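Macrolide 2'-phosphotransferase MphH (Brachybacterium faecium, PDB 5UXD) probably transfers a phosphate group to the 2'-hydroxyl of macrolide antibiotics, a modification that confers resistance, and binds azithromycin. Local coordinates at residues E176-W181 / M266-P271. Sequence-based numbering, arbitrary orientation. Where two conformers were deposited one is given.
Sequences ERWEAW and MFSAAP. With ZIT (azithromycin), chain C.
W178 and A269 bring the two backbones closest, with 6.9 Å between their CA atoms, where helix 172-183 faces the turn that joins helix 259-268 to helix 270-281. The small A269 lets the W178 indole lie near the main chain: A269 CB makes a CH-pi contact over the five-membered ring of W178, 4.0 Å from the centroid. At the ring edge, W178 NE1 donates to S268 OG in the indole plane (3.1 Å, N-H...O 145°) and more weakly to S268 O, so the N-H of the buried W178 is satisfied. Serine's short hydroxyl both accepts from the indole and is hydrogen-bonded to E265 O. These helices belong to the helical part of a kinase-like phosphotransferase fold, and the turn leads into A270 and the azithromycin pocket, whereas the tryptophans pack away from the drug. P271, compact and suited to the first turn of a helix, sets CB against W178 CH2 (3.8 Å). W181, whose chi1 of 167° swings the ring across, has M266 CA over one face of its six-membered ring, a CH-pi contact, while W181 CZ3 meets A269 CB at 3.7 Å; W181 NE1 is hydrogen-bonded to H262 ND1. R177's long, extended chain carries its flat guanidinium over S268 CB while NE pairs with the E265 carboxylate.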
ATOM      1  N   GLU A 176      -0.965  -0.906 -27.522  1.00 18.96           N
ATOM      2  CA  GLU A 176      -0.187  -1.989 -28.115  1.00 20.86           C
ATOM      3  C   GLU A 176       0.839  -2.542 -27.128  1.00 18.66           C
ATOM      4  O   GLU A 176       1.021  -3.759 -27.035  1.00 17.96           O
ATOM      5  CB  GLU A 176       0.472  -1.501 -29.403  1.00 19.39           C
ATOM      6  CG  GLU A 176      -0.564  -1.168 -30.461  1.00 24.02           C
ATOM      7  CD  GLU A 176      -0.013  -0.380 -31.638  1.00 38.26           C
ATOM      8  OE1 GLU A 176      -0.817  -0.033 -32.527  1.00 40.38           O
ATOM      9  OE2 GLU A 176       1.209  -0.118 -31.687  1.00 34.62           O
ATOM     10  N   ARG A 177       1.513  -1.667 -26.378  1.00 15.41           N
ATOM     11  CA  ARG A 177       2.403  -2.143 -25.320  1.00 10.93           C
ATOM     12  C   ARG A 177       1.673  -3.077 -24.368  1.00 18.84           C
ATOM     13  O   ARG A 177       2.159  -4.169 -24.044  1.00 15.73           O
ATOM     14  CB  ARG A 177       2.975  -0.973 -24.526  1.00 14.90           C
ATOM     15  CG  ARG A 177       4.109  -1.432 -23.626  1.00 13.40           C
ATOM     16  CD  ARG A 177       4.687  -0.314 -22.787  1.00 13.36           C
ATOM     17  NE  ARG A 177       5.671  -0.838 -21.848  1.00 13.76           N
ATOM     18  CZ  ARG A 177       6.464  -0.084 -21.090  1.00 15.70           C
ATOM     19  NH1 ARG A 177       6.382   1.240 -21.169  1.00 16.69           N
ATOM     20  NH2 ARG A 177       7.336  -0.637 -20.257  1.00 17.28           N
ATOM     21  N   TRP A 178       0.501  -2.649 -23.887  1.00 14.93           N
ATOM     22  CA  TRP A 178      -0.180  -3.427 -22.853  1.00 15.01           C
ATOM     23  C   TRP A 178      -0.744  -4.726 -23.411  1.00 15.32           C
ATOM     24  O   TRP A 178      -0.775  -5.741 -22.702  1.00 14.62           O
ATOM     25  CB  TRP A 178      -1.268  -2.572 -22.209  1.00 14.91           C
ATOM     26  CG  TRP A 178      -0.680  -1.374 -21.521  1.00 17.05           C
ATOM     27  CD1 TRP A 178       0.585  -1.268 -20.993  1.00 18.07           C
ATOM     28  CD2 TRP A 178      -1.323  -0.116 -21.280  1.00 17.90           C
ATOM     29  NE1 TRP A 178       0.763  -0.013 -20.453  1.00 14.47           N
ATOM     30  CE2 TRP A 178      -0.395   0.709 -20.613  1.00 13.85           C
ATOM     31  CE3 TRP A 178      -2.592   0.397 -21.580  1.00 18.11           C
ATOM     32  CZ2 TRP A 178      -0.701   2.017 -20.228  1.00 16.19           C
ATOM     33  CZ3 TRP A 178      -2.894   1.692 -21.195  1.00 18.34           C
ATOM     34  CH2 TRP A 178      -1.950   2.492 -20.541  1.00 16.12           C
ATOM     35  N   GLU A 179      -1.166  -4.731 -24.679  1.00 18.83           N
ATOM     36  CA  GLU A 179      -1.637  -5.972 -25.285  0.50 16.67           C
ATOM     37  C   GLU A 179      -0.499  -6.978 -25.438  1.00 18.53           C
ATOM     38  O   GLU A 179      -0.694  -8.186 -25.247  1.00 16.71           O
ATOM     39  CB  GLU A 179      -2.297  -5.675 -26.635  0.50 21.48           C
ATOM     40  CG  GLU A 179      -3.704  -5.101 -26.510  0.50 19.51           C
ATOM     41  CD  GLU A 179      -4.240  -4.529 -27.814  0.50 21.63           C
ATOM     42  OE1 GLU A 179      -3.431  -4.160 -28.690  0.50 28.29           O
ATOM     43  OE2 GLU A 179      -5.477  -4.439 -27.958  0.50 24.73           O
ATOM     44  N   ALA A 180       0.700  -6.492 -25.780  1.00 14.55           N
ATOM     45  CA  ALA A 180       1.854  -7.380 -25.887  1.00 15.05           C
ATOM     46  C   ALA A 180       2.249  -7.942 -24.527  1.00 15.97           C
ATOM     47  O   ALA A 180       2.723  -9.079 -24.433  1.00 18.31           O
ATOM     48  CB  ALA A 180       3.030  -6.633 -26.515  1.00 16.13           C
ATOM     49  N   TRP A 181       2.080  -7.145 -23.466  1.00 13.22           N
ATOM     50  CA  TRP A 181       2.327  -7.611 -22.108  1.00 10.83           C
ATOM     51  C   TRP A 181       1.339  -8.710 -21.735  1.00 14.75           C
ATOM     52  O   TRP A 181       1.731  -9.772 -21.235  1.00 15.85           O
ATOM     53  CB  TRP A 181       2.230  -6.411 -21.140  1.00 11.41           C
ATOM     54  CG  TRP A 181       2.154  -6.735 -19.680  1.00 17.03           C
ATOM     55  CD1 TRP A 181       2.941  -7.597 -18.995  1.00 14.15           C
ATOM     56  CD2 TRP A 181       1.266  -6.145 -18.713  1.00 14.72           C
ATOM     57  NE1 TRP A 181       2.596  -7.602 -17.668  1.00 12.82           N
ATOM     58  CE2 TRP A 181       1.556  -6.730 -17.472  1.00 17.53           C
ATOM     59  CE3 TRP A 181       0.231  -5.210 -18.794  1.00 18.56           C
ATOM     60  CZ2 TRP A 181       0.861  -6.399 -16.307  1.00 11.97           C
ATOM     61  CZ3 TRP A 181      -0.459  -4.883 -17.648  1.00 19.66           C
ATOM     62  CH2 TRP A 181      -0.148  -5.485 -16.415  1.00 15.76           C
ATOM     63  N   MET A 266       3.905  -3.830 -15.821  1.00 17.13           N
ATOM     64  CA  MET A 266       2.789  -3.571 -14.930  1.00 11.94           C
ATOM     65  C   MET A 266       2.779  -2.129 -14.435  1.00 14.90           C
ATOM     66  O   MET A 266       1.736  -1.506 -14.352  1.00 13.29           O
ATOM     67  CB  MET A 266       2.787  -4.556 -13.765  1.00 14.69           C
ATOM     68  CG  MET A 266       1.548  -4.469 -12.899  1.00 17.90           C
ATOM     69  SD  MET A 266       1.226  -5.994 -11.997  1.00 27.28           S
ATOM     70  CE  MET A 266       2.839  -6.331 -11.312  1.00 24.44           C
ATOM     71  N   PHE A 267       3.954  -1.617 -14.097  1.00 14.63           N
ATOM     72  CA  PHE A 267       4.067  -0.233 -13.641  1.00 14.66           C
ATOM     73  C   PHE A 267       3.653   0.727 -14.742  1.00 14.17           C
ATOM     74  O   PHE A 267       3.028   1.763 -14.480  1.00 17.65           O
ATOM     75  CB  PHE A 267       5.502   0.037 -13.192  1.00 11.36           C
ATOM     76  CG  PHE A 267       5.687   1.332 -12.467  1.00 16.27           C
ATOM     77  CD1 PHE A 267       5.482   1.412 -11.105  1.00 17.44           C
ATOM     78  CD2 PHE A 267       6.106   2.460 -13.147  1.00 20.62           C
ATOM     79  CE1 PHE A 267       5.670   2.611 -10.421  1.00 18.66           C
ATOM     80  CE2 PHE A 267       6.298   3.667 -12.470  1.00 20.66           C
ATOM     81  CZ  PHE A 267       6.078   3.731 -11.109  1.00 18.97           C
ATOM     82  N   SER A 268       3.964   0.379 -15.997  1.00 15.20           N
ATOM     83  CA  SER A 268       3.589   1.220 -17.123  1.00 15.11           C
ATOM     84  C   SER A 268       2.085   1.251 -17.354  1.00 15.36           C
ATOM     85  O   SER A 268       1.596   2.140 -18.057  1.00 19.33           O
ATOM     86  CB  SER A 268       4.307   0.735 -18.396  1.00 16.03           C
ATOM     87  OG  SER A 268       3.557  -0.275 -19.059  1.00 17.65           O
ATOM     88  N   ALA A 269       1.349   0.294 -16.797  1.00 11.55           N
ATOM     89  CA  ALA A 269      -0.093   0.214 -16.969  1.00 14.61           C
ATOM     90  C   ALA A 269      -0.842   0.951 -15.868  1.00 14.61           C
ATOM     91  O   ALA A 269      -2.068   0.814 -15.751  1.00 18.68           O
ATOM     92  CB  ALA A 269      -0.523  -1.254 -17.033  1.00 15.24           C
ATOM     93  N   ALA A 270      -0.126   1.731 -15.069  1.00 15.62           N
ATOM     94  CA  ALA A 270      -0.762   2.616 -14.097  1.00 16.68           C
ATOM     95  C   ALA A 270      -1.883   3.466 -14.679  1.00 16.43           C
ATOM     96  O   ALA A 270      -2.872   3.686 -13.962  1.00 19.74           O
ATOM     97  CB  ALA A 270       0.299   3.515 -13.446  1.00 15.55           C
ATOM     98  N   PRO A 271      -1.813   3.981 -15.916  1.00 13.30           N
ATOM     99  CA  PRO A 271      -2.972   4.739 -16.431  1.00 17.17           C
ATOM    100  C   PRO A 271      -4.263   3.943 -16.439  1.00 20.07           C
ATOM    101  O   PRO A 271      -5.342   4.538 -16.311  1.00 16.81           O
ATOM    102  CB  PRO A 271      -2.535   5.134 -17.846  1.00 16.62           C
ATOM    103  CG  PRO A 271      -1.006   5.209 -17.738  1.00 19.59           C
ATOM    104  CD  PRO A 271      -0.661   4.063 -16.840  1.00 19.86           C
TER
HETATM  105  C1  ZIT C 501       2.905   5.742  -7.151  1.00 28.02           C
HETATM  106  C2  ZIT C 501       1.585   5.122  -6.578  1.00 34.28           C
HETATM  107  C3  ZIT C 501       0.465   5.763  -7.360  1.00 26.61           C
HETATM  108  C4  ZIT C 501      -0.018   6.943  -6.477  1.00 34.43           C
HETATM  109  C5  ZIT C 501      -1.200   7.698  -7.111  1.00 33.65           C
HETATM  110  C6  ZIT C 501      -0.710   9.043  -7.577  1.00 37.85           C
HETATM  111  C7  ZIT C 501      -0.664  10.052  -6.406  1.00 32.18           C
HETATM  112  C8  ZIT C 501      -0.158  11.435  -6.929  1.00 37.06           C
HETATM  113  C9  ZIT C 501       1.298  11.710  -6.456  1.00 34.94           C
HETATM  114  N10 ZIT C 501       2.317  10.985  -7.382  1.00 38.42           N
HETATM  115  C11 ZIT C 501       3.546  10.591  -6.715  1.00 44.11           C
HETATM  116  C12 ZIT C 501       4.003   9.228  -7.261  1.00 38.32           C
HETATM  117  C13 ZIT C 501       5.067   8.495  -6.440  1.00 42.78           C
HETATM  118  C14 ZIT C 501       5.015   7.007  -6.787  1.00 32.34           C
HETATM  119  C15 ZIT C 501       6.253   6.317  -6.249  1.00 37.69           C
HETATM  120  C16 ZIT C 501       6.113   4.768  -6.389  1.00 34.49           C
HETATM  121  C17 ZIT C 501       1.659   3.626  -6.605  1.00 37.88           C
HETATM  122  C18 ZIT C 501      -0.342   6.418  -5.102  1.00 34.45           C
HETATM  123  C19 ZIT C 501      -1.640   9.552  -8.686  1.00 33.46           C
HETATM  124  C20 ZIT C 501      -1.047  12.487  -6.467  1.00 45.89           C
HETATM  125  C21 ZIT C 501       2.548  11.792  -8.589  1.00 30.11           C
HETATM  126  C22 ZIT C 501       4.627  11.640  -6.889  1.00 48.31           C
HETATM  127  C23 ZIT C 501       4.843   8.652  -4.928  1.00 40.34           C
HETATM  128  O1  ZIT C 501       3.118   5.715  -8.349  1.00 40.89           O
HETATM  129  O6  ZIT C 501       0.601   8.934  -8.111  1.00 37.50           O
HETATM  130  O12 ZIT C 501       4.487   9.358  -8.577  1.00 40.35           O
HETATM  131  O13 ZIT C 501       6.367   9.014  -6.787  1.00 45.91           O
HETATM  132  O14 ZIT C 501       3.865   6.387  -6.180  1.00 33.56           O
HETATM  133  C1A ZIT C 501      -3.410   7.115  -6.389  1.00 39.15           C
HETATM  134  C2A ZIT C 501      -4.360   7.180  -5.212  1.00 42.63           C
HETATM  135  C3A ZIT C 501      -5.484   6.231  -5.430  1.00 37.51           C
HETATM  136  C4A ZIT C 501      -6.158   6.508  -6.712  1.00 40.62           C
HETATM  137  C5A ZIT C 501      -5.203   6.687  -7.898  1.00 27.64           C
HETATM  138  C6A ZIT C 501      -5.887   7.241  -9.079  1.00 29.39           C
HETATM  139  C7A ZIT C 501      -7.077   7.613  -4.236  1.00 51.69           C
HETATM  140  C8A ZIT C 501      -7.466   5.274  -4.348  1.00 37.87           C
HETATM  141  O1A ZIT C 501      -2.251   7.873  -6.164  1.00 33.55           O
HETATM  142  O2A ZIT C 501      -3.690   6.869  -3.987  1.00 45.90           O
HETATM  143  N3A ZIT C 501      -6.439   6.324  -4.279  1.00 48.10           N
HETATM  144  O5A ZIT C 501      -4.080   7.589  -7.606  1.00 38.05           O
HETATM  145  C1B ZIT C 501      -0.456   4.283  -9.021  1.00 33.47           C
HETATM  146  C2B ZIT C 501      -1.039   2.892  -9.035  1.00 24.73           C
HETATM  147  C3B ZIT C 501      -2.524   2.880  -9.107  1.00 27.42           C
HETATM  148  C4B ZIT C 501      -3.002   3.718 -10.232  1.00 27.28           C
HETATM  149  C5B ZIT C 501      -2.481   5.122 -10.099  1.00 30.61           C
HETATM  150  C6B ZIT C 501      -3.034   5.920 -11.243  1.00 22.96           C
HETATM  151  C7B ZIT C 501      -3.003   1.386  -9.291  1.00 29.57           C
HETATM  152  C8B ZIT C 501      -3.282   2.569  -6.825  1.00 38.84           C
HETATM  153  O1B ZIT C 501      -0.608   4.855  -7.729  1.00 39.24           O
HETATM  154  O3B ZIT C 501      -3.076   3.451  -7.903  1.00 32.16           O
HETATM  155  O4B ZIT C 501      -4.441   3.833 -10.159  1.00 30.87           O
HETATM  156  O5B ZIT C 501      -1.008   5.193 -10.072  1.00 27.59           O